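Local coordinates for molybdopterin-guanine dinucleotide biosynthesis protein A (MobA) (Archaeoglobus fulgidus, PDB 3NGW), which probably acts as a GTP-binding nucleotidyltransferase in molybdenum cofactor biosynthesis, with a MobA-like NTP transferase domain of the GT-A clan, at residues A74-A79 with D136-A141; Q40-C45 with L80-S85. All blocks are in the same frame, centred on the assembly; numbering follows the deposited sequence.

In the fold
From the N terminus, strand 2-6 enters the central mixed sheet and strand 40-44 then pairs parallel to it. The chain continues through helix 48-55 and edge strand 62-63 before helix 72-83 returns to strand 40-44. Contact 2 closes this loop of 34 residues. Contact 1 uses the preceding residues of the same helix, 74-79, and closes a second loop, of 56 residues, when helix 135-143 packs beside it. The two loops cross, because 74-79 lies between 40-45 and 80-85 along the chain while its partner 136-141 lies beyond both. Helix 72-83 is thus held between the sheet and helix 135-143, and Arg81 of contact 2 forms salt bridges to Asp136 and Glu139 of contact 1.

Contact 1 of 2, residues A74-A79 with D136-A141; sequences AGIHAA and DELERA. With CA (calcium ion), chain B.
Glu139 lies obliquely against the imidazole of His77 and follows it along most of its length. Its CB starts the contact 3.2 Å from His77 NE2, with CD2 of the same ring next nearest. CG follows at 3.5 Å from His77 NE2, and CD remains beside that nitrogen. At the tip OE2 lies 3.6 Å from His77 NE2, with CE1 a little farther off, while OE1 turns to a salt bridge with Arg81. The chain reaches this far because Glu139 CG stands anti to the backbone N (chi1 177°) and the rest is extended. The carboxylate and ring planes are 44° apart, and no hydrogen bond joins them. The imidazole is anchored through ND1, which is hydrogen-bonded to Asp65.

Beside this contact the packing is aliphatic: Ile76 CG2 meets Leu138 CD1 at 3.6 Å, two branched side chains between the helices. The short segment axes approach to 9.2 Å. They run closer to antiparallel than parallel, 138° between their N-to-C directions. Leu138 also touches Ile73, Leu80 and Pro152. Asp136 binds a calcium ion through OD2 at 2.8 Å, with three waters around the metal; its OD1 makes a second salt bridge to Arg81.

With an alanine at Glu139, Arg81 would probably be left with Asp136 as its carboxylate partner here, and the imidazole would lose the cover of CG and the carboxylate, though CB remains. The chemistry therefore divides in two: one apolar pair and the His77-Glu139 contact fit the helices together, and two acidic groups sharing one guanidinium would help to fix their alignment.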
# COMPACT_ATOMS: atom_id res chain seq x y z
N ALA A 74 -9.89 -4.74 2.53
CA ALA A 74 -9.91 -6.13 2.11
C ALA A 74 -8.54 -6.57 1.62
O ALA A 74 -8.17 -7.73 1.73
CB ALA A 74 -10.95 -6.32 1.01
N GLY A 75 -7.80 -5.61 1.07
CA GLY A 75 -6.48 -5.88 0.55
C GLY A 75 -5.48 -6.05 1.68
O GLY A 75 -4.64 -6.94 1.62
N ILE A 76 -5.56 -5.20 2.69
CA ILE A 76 -4.66 -5.28 3.83
C ILE A 76 -4.95 -6.58 4.58
O ILE A 76 -4.04 -7.34 4.91
CB ILE A 76 -4.86 -4.07 4.78
CG1 ILE A 76 -4.43 -2.79 4.07
CG2 ILE A 76 -4.06 -4.26 6.06
CD1 ILE A 76 -4.80 -1.52 4.82
N HIS A 77 -6.24 -6.83 4.82
CA HIS A 77 -6.68 -8.04 5.51
C HIS A 77 -6.13 -9.27 4.80
O HIS A 77 -5.62 -10.19 5.44
CB HIS A 77 -8.21 -8.10 5.54
CG HIS A 77 -8.76 -9.40 6.05
ND1 HIS A 77 -9.21 -10.40 5.21
CD2 HIS A 77 -8.92 -9.86 7.31
CE1 HIS A 77 -9.62 -11.42 5.94
NE2 HIS A 77 -9.46 -11.12 7.21
N ALA A 78 -6.23 -9.28 3.47
CA ALA A 78 -5.75 -10.39 2.67
C ALA A 78 -4.27 -10.64 2.93
O ALA A 78 -3.83 -11.78 3.10
CB ALA A 78 -5.98 -10.11 1.19
N ALA A 79 -3.48 -9.57 2.96
CA ALA A 79 -2.05 -9.70 3.20
C ALA A 79 -1.78 -10.25 4.61
O ALA A 79 -0.93 -11.10 4.79
CB ALA A 79 -1.34 -8.35 3.01
N ASP A 136 -8.46 -9.19 12.64
CA ASP A 136 -9.84 -9.45 13.02
C ASP A 136 -10.73 -8.23 12.88
O ASP A 136 -11.83 -8.33 12.34
CB ASP A 136 -9.92 -9.97 14.45
CG ASP A 136 -9.32 -11.35 14.61
OD1 ASP A 136 -9.52 -12.19 13.71
OD2 ASP A 136 -8.64 -11.59 15.64
N GLU A 137 -10.27 -7.10 13.40
CA GLU A 137 -11.06 -5.88 13.32
C GLU A 137 -11.26 -5.45 11.86
O GLU A 137 -12.32 -4.92 11.50
CB GLU A 137 -10.38 -4.77 14.13
CG GLU A 137 -11.37 -3.94 14.93
CD GLU A 137 -12.33 -4.80 15.74
OE1 GLU A 137 -11.86 -5.61 16.58
OE2 GLU A 137 -13.55 -4.67 15.53
N LEU A 138 -10.25 -5.68 11.03
CA LEU A 138 -10.34 -5.33 9.62
C LEU A 138 -11.33 -6.24 8.92
O LEU A 138 -12.10 -5.81 8.07
CB LEU A 138 -8.97 -5.45 8.93
CG LEU A 138 -7.89 -4.44 9.36
CD1 LEU A 138 -6.63 -4.64 8.53
CD2 LEU A 138 -8.42 -3.03 9.18
N GLU A 139 -11.31 -7.52 9.28
CA GLU A 139 -12.21 -8.49 8.68
C GLU A 139 -13.66 -8.24 9.08
O GLU A 139 -14.56 -8.42 8.28
CB GLU A 139 -11.81 -9.90 9.06
CG GLU A 139 -12.74 -10.95 8.52
CD GLU A 139 -12.21 -12.34 8.76
OE1 GLU A 139 -11.67 -12.59 9.86
OE2 GLU A 139 -12.33 -13.19 7.85
N ARG A 140 -13.87 -7.84 10.33
CA ARG A 140 -15.22 -7.56 10.80
C ARG A 140 -15.78 -6.41 9.96
O ARG A 140 -16.93 -6.44 9.54
CB ARG A 140 -15.23 -7.18 12.28
CG ARG A 140 -14.90 -8.33 13.20
CD ARG A 140 -15.19 -7.99 14.65
NE ARG A 140 -14.64 -9.02 15.54
CZ ARG A 140 -13.39 -9.01 16.02
NH1 ARG A 140 -12.56 -8.03 15.70
NH2 ARG A 140 -12.97 -10.00 16.79
N ALA A 141 -14.93 -5.41 9.71
CA ALA A 141 -15.33 -4.25 8.92
C ALA A 141 -15.75 -4.66 7.50
O ALA A 141 -16.72 -4.14 6.96
CB ALA A 141 -14.19 -3.25 8.86
CA CA B . -8.53 -14.38 15.38
O HOH W 1 -6.44 -13.41 13.67
O HOH W 2 -11.18 -14.92 14.73
O HOH W 3 -8.44 -15.16 12.91

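Contact 2 of 2, residues Q40-C45 with L80-S85; sequences QTVFVC and LRHFGS
Leu80 O accepts the backbone N-H of Gly84 at 3.0 Å, in the turn that sets His82 and Phe83 against Val42 and Gln40. This is helix-on-sheet packing in the alpha/beta fold of the MobA-like NTP transferase domain, with helix 72-83 laid against strand 40-44. A beta-branched valine suits the central place, since its CG1 reaches both rings while CG2 meets Phe83. Val42 CG1 touches His82 CD2 at 3.4 Å, and Val42 CG2 meets Phe83 CZ at 3.7 Å. The flank of Val42 is shared with Ile63, which also touches His82; His82 NE2 has a weak hydrogen bond to Glu61.

Phe83 holds CG between its backbone N and carbonyl carbon (chi1 61°), a setting that swings the ring to the strand. Gly84 follows with a positive phi of 87°, where any CB would run into the carbonyl O of Phe83. That same oxygen is hydrogen-bonded to Lys2 NZ, tying the turn to strand 2-6. At the more exposed end the extended Gln40 slides past the ring, its amide plane at 90° to it, and the backbone adds a last touch: Gln40 O lies 3.6 Å from Phe83 CE2.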
# COMPACT_ATOMS: atom_id res chain seq x y z
N GLN A 40 10.34 -9.48 0.92
CA GLN A 40 9.41 -10.61 0.97
C GLN A 40 8.06 -9.96 0.69
O GLN A 40 7.31 -9.63 1.61
CB GLN A 40 9.41 -11.25 2.34
CG GLN A 40 8.70 -12.58 2.36
CD GLN A 40 8.59 -13.15 3.75
OE1 GLN A 40 9.41 -12.83 4.61
NE2 GLN A 40 7.60 -14.01 3.97
N THR A 41 7.78 -9.82 -0.59
CA THR A 41 6.61 -9.11 -1.07
C THR A 41 5.50 -9.90 -1.76
O THR A 41 5.76 -10.88 -2.44
CB THR A 41 7.08 -8.03 -2.05
OG1 THR A 41 8.14 -7.28 -1.44
CG2 THR A 41 5.96 -7.11 -2.45
N VAL A 42 4.27 -9.45 -1.56
CA VAL A 42 3.12 -10.03 -2.26
C VAL A 42 2.38 -8.82 -2.81
O VAL A 42 2.39 -7.75 -2.22
CB VAL A 42 2.14 -10.83 -1.34
CG1 VAL A 42 2.84 -12.05 -0.80
CG2 VAL A 42 1.61 -9.95 -0.23
N PHE A 43 1.77 -9.00 -3.97
CA PHE A 43 1.02 -7.94 -4.60
C PHE A 43 -0.44 -8.33 -4.48
O PHE A 43 -0.87 -9.35 -5.01
CB PHE A 43 1.45 -7.80 -6.05
CG PHE A 43 2.87 -7.35 -6.21
CD1 PHE A 43 3.19 -6.00 -6.28
CD2 PHE A 43 3.90 -8.29 -6.21
CE1 PHE A 43 4.53 -5.58 -6.35
CE2 PHE A 43 5.24 -7.88 -6.28
CZ PHE A 43 5.55 -6.53 -6.35
N VAL A 44 -1.19 -7.52 -3.74
CA VAL A 44 -2.60 -7.78 -3.49
C VAL A 44 -3.53 -7.18 -4.54
O VAL A 44 -3.69 -5.96 -4.63
CB VAL A 44 -3.02 -7.25 -2.10
CG1 VAL A 44 -4.43 -7.72 -1.77
CG2 VAL A 44 -2.02 -7.73 -1.06
N CYS A 45 -4.14 -8.06 -5.32
CA CYS A 45 -5.05 -7.67 -6.39
C CYS A 45 -6.48 -7.55 -5.88
O CYS A 45 -6.81 -8.08 -4.82
CB CYS A 45 -5.00 -8.71 -7.51
SG CYS A 45 -3.32 -9.04 -8.09
N LEU A 80 -2.51 -9.76 5.60
CA LEU A 80 -2.31 -10.25 6.96
C LEU A 80 -2.63 -11.73 7.06
O LEU A 80 -1.93 -12.48 7.75
CB LEU A 80 -3.15 -9.45 7.95
CG LEU A 80 -2.74 -7.98 8.04
CD1 LEU A 80 -3.64 -7.28 9.03
CD2 LEU A 80 -1.28 -7.85 8.46
N ARG A 81 -3.69 -12.17 6.37
CA ARG A 81 -4.08 -13.59 6.40
C ARG A 81 -3.10 -14.45 5.59
O ARG A 81 -3.01 -15.66 5.80
CB ARG A 81 -5.50 -13.77 5.85
CG ARG A 81 -6.59 -13.09 6.66
CD ARG A 81 -6.63 -13.57 8.10
NE ARG A 81 -7.76 -13.00 8.84
CZ ARG A 81 -7.87 -12.99 10.16
NH1 ARG A 81 -6.92 -13.52 10.92
NH2 ARG A 81 -8.94 -12.46 10.74
N HIS A 82 -2.38 -13.83 4.68
CA HIS A 82 -1.42 -14.54 3.84
C HIS A 82 -0.09 -14.84 4.53
O HIS A 82 0.36 -15.98 4.53
CB HIS A 82 -1.14 -13.75 2.56
CG HIS A 82 -0.13 -14.40 1.68
ND1 HIS A 82 -0.37 -15.59 1.02
CD2 HIS A 82 1.15 -14.06 1.38
CE1 HIS A 82 0.71 -15.96 0.37
NE2 HIS A 82 1.65 -15.05 0.57
N PHE A 83 0.54 -13.82 5.09
CA PHE A 83 1.82 -14.04 5.75
C PHE A 83 2.08 -13.26 7.03
O PHE A 83 3.23 -13.15 7.47
CB PHE A 83 2.98 -13.83 4.75
CG PHE A 83 3.06 -12.44 4.15
CD1 PHE A 83 2.22 -11.42 4.56
CD2 PHE A 83 4.01 -12.16 3.17
CE1 PHE A 83 2.32 -10.14 4.01
CE2 PHE A 83 4.13 -10.88 2.61
CZ PHE A 83 3.28 -9.88 3.03
N GLY A 84 1.03 -12.73 7.64
CA GLY A 84 1.18 -12.00 8.89
C GLY A 84 1.49 -10.51 8.80
O GLY A 84 1.04 -9.83 7.88
N SER A 85 2.26 -10.02 9.78
CA SER A 85 2.63 -8.62 9.85
C SER A 85 3.41 -8.20 8.62
O SER A 85 4.17 -8.99 8.04
CB SER A 85 3.48 -8.35 11.11
OG SER A 85 4.80 -8.85 10.98